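Side-chain contact in N-hydroxyarylamine O-acetyltransferase (Bacillus cereus, PDB 4DMO), which acetylates arylamines through a non-canonical Cys-His-Glu catalytic triad and probably also O-acetylates N-hydroxyarylamines: residues S229-K232 with D233-T236. Sequence-based numbering, arbitrary orientation.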
ATOM      1  N   SER A 229      14.325   0.506  -3.947  1.00 19.76           N
ATOM      2  CA  SER A 229      14.161  -0.385  -2.796  1.00 21.89           C
ATOM      3  C   SER A 229      15.391  -0.328  -1.913  1.00 27.08           C
ATOM      4  O   SER A 229      16.522  -0.318  -2.399  1.00 31.52           O
ATOM      5  CB  SER A 229      13.951  -1.826  -3.246  1.00 23.38           C
ATOM      6  OG  SER A 229      12.890  -1.910  -4.159  1.00 39.01           O
ATOM      7  N   LEU A 230      15.170  -0.262  -0.609  1.00 25.16           N
ATOM      8  CA  LEU A 230      16.269  -0.164   0.346  1.00 32.22           C
ATOM      9  C   LEU A 230      16.104  -1.189   1.458  1.00 32.45           C
ATOM     10  O   LEU A 230      14.989  -1.456   1.925  1.00 32.23           O
ATOM     11  CB  LEU A 230      16.367   1.251   0.925  1.00 27.62           C
ATOM     12  CG  LEU A 230      17.454   1.528   1.977  1.00 36.73           C
ATOM     13  CD1 LEU A 230      18.838   1.359   1.385  1.00 37.15           C
ATOM     14  CD2 LEU A 230      17.299   2.913   2.582  1.00 30.00           C
ATOM     15  N   THR A 231      17.221  -1.823   1.813  1.00 35.29           N
ATOM     16  CA  THR A 231      17.281  -2.703   2.974  1.00 41.21           C
ATOM     17  C   THR A 231      18.560  -2.414   3.782  1.00 45.24           C
ATOM     18  O   THR A 231      19.380  -1.553   3.417  1.00 41.65           O
ATOM     19  CB  THR A 231      17.267  -4.203   2.596  1.00 31.17           C
ATOM     20  OG1 THR A 231      18.568  -4.572   2.121  1.00 34.95           O
ATOM     21  CG2 THR A 231      16.206  -4.500   1.565  1.00 28.28           C
ATOM     22  N   LYS A 232      18.735  -3.173   4.857  1.00 34.64           N
ATOM     23  CA  LYS A 232      19.818  -2.932   5.791  1.00 48.80           C
ATOM     24  C   LYS A 232      21.103  -2.954   4.998  1.00 52.80           C
ATOM     25  O   LYS A 232      22.094  -2.312   5.367  1.00 52.00           O
ATOM     26  CB  LYS A 232      19.846  -4.034   6.869  1.00 46.68           C
ATOM     27  CG  LYS A 232      20.281  -3.612   8.274  1.00 54.84           C
ATOM     28  CD  LYS A 232      19.713  -4.590   9.351  1.00 52.78           C
ATOM     29  CE  LYS A 232      19.264  -3.863  10.648  1.00 57.24           C
ATOM     30  NZ  LYS A 232      18.402  -4.715  11.530  1.00 43.07           N
ATOM     31  N   ASP A 233      21.095  -3.698   3.899  1.00 30.84           N
ATOM     32  CA  ASP A 233      22.356  -3.930   3.219  1.00 40.56           C
ATOM     33  C   ASP A 233      22.468  -3.345   1.815  1.00 35.46           C
ATOM     34  O   ASP A 233      23.573  -3.054   1.389  1.00 24.37           O
ATOM     35  CB  ASP A 233      22.647  -5.434   3.187  1.00 38.90           C
ATOM     36  CG  ASP A 233      23.363  -5.915   4.441  1.00 55.97           C
ATOM     37  OD1 ASP A 233      24.123  -5.121   5.043  1.00 56.30           O
ATOM     38  OD2 ASP A 233      23.152  -7.083   4.836  1.00 63.79           O
ATOM     39  N   SER A 234      21.361  -3.167   1.092  1.00 24.46           N
ATOM     40  CA  SER A 234      21.505  -2.776  -0.303  1.00 23.79           C
ATOM     41  C   SER A 234      20.391  -1.928  -0.867  1.00 29.10           C
ATOM     42  O   SER A 234      19.211  -2.075  -0.530  1.00 35.84           O
ATOM     43  CB  SER A 234      21.645  -4.006  -1.182  1.00 21.73           C
ATOM     44  OG  SER A 234      20.478  -4.785  -1.131  1.00 29.51           O
ATOM     45  N   LEU A 235      20.790  -1.054  -1.773  1.00 25.32           N
ATOM     46  CA  LEU A 235      19.861  -0.217  -2.502  1.00 26.97           C
ATOM     47  C   LEU A 235      19.735  -0.708  -3.936  1.00 30.52           C
ATOM     48  O   LEU A 235      20.725  -0.878  -4.658  1.00 22.05           O
ATOM     49  CB  LEU A 235      20.361   1.210  -2.508  1.00 20.67           C
ATOM     50  CG  LEU A 235      19.626   2.219  -3.361  1.00 21.98           C
ATOM     51  CD1 LEU A 235      18.250   2.545  -2.799  1.00 28.33           C
ATOM     52  CD2 LEU A 235      20.492   3.460  -3.430  1.00 26.00           C
ATOM     53  N   THR A 236      18.496  -0.943  -4.328  1.00 28.96           N
ATOM     54  CA  THR A 236      18.181  -1.332  -5.672  1.00 18.44           C
ATOM     55  C   THR A 236      17.367  -0.231  -6.336  1.00 22.43           C
ATOM     56  O   THR A 236      16.302   0.145  -5.860  1.00 23.63           O
ATOM     57  CB  THR A 236      17.408  -2.641  -5.666  1.00 18.85           C
ATOM     58  OG1 THR A 236      18.264  -3.683  -5.179  1.00 31.89           O
ATOM     59  CG2 THR A 236      16.955  -3.004  -7.062  1.00 29.09           C
TER
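Thr231 meets Asp233 and Ser234 at the tip of a beta hairpin, with Lys232 and Asp233 forming its two-residue turn. The side-chain oxygen of Thr231 takes part in the turn. OG1 sits between the backbone N and the carbonyl carbon of its own residue (chi1 77°), which directs it at the chain beyond the turn. There Thr231 OG1 accepts a long hydrogen bond from Ser234 N at 3.3 Å. A second hydrogen bond, Asp233 N to Thr231 OG1 at 3.2 Å, is less sure, because Asp233 N sits too close to a neighbour in the model.

Backbone bonds join the two strands. Ser229 and Thr236 form an antiparallel hydrogen-bonded pair, linked by Ser229 N to Thr236 O and by Thr236 N to Ser229 O, each 2.8 Å. Closer to the turn, Thr231 N donates to Ser234 O at 3.1 Å.

The apolar contact is on the face carrying Leu230 and Leu235, a non-hydrogen-bonded pair. The two side chains cross at a slant, with Leu230 CD1 4.2 Å from Leu235 CB.

Both leucines pack against helix 250-261, Leu230 on Tyr253, Leu257 and Phe261, Leu235 on Leu256. Within the antiparallel sheet the hairpin of strands 226-231 and 234-239 lies between strands 218-223 and 242-247.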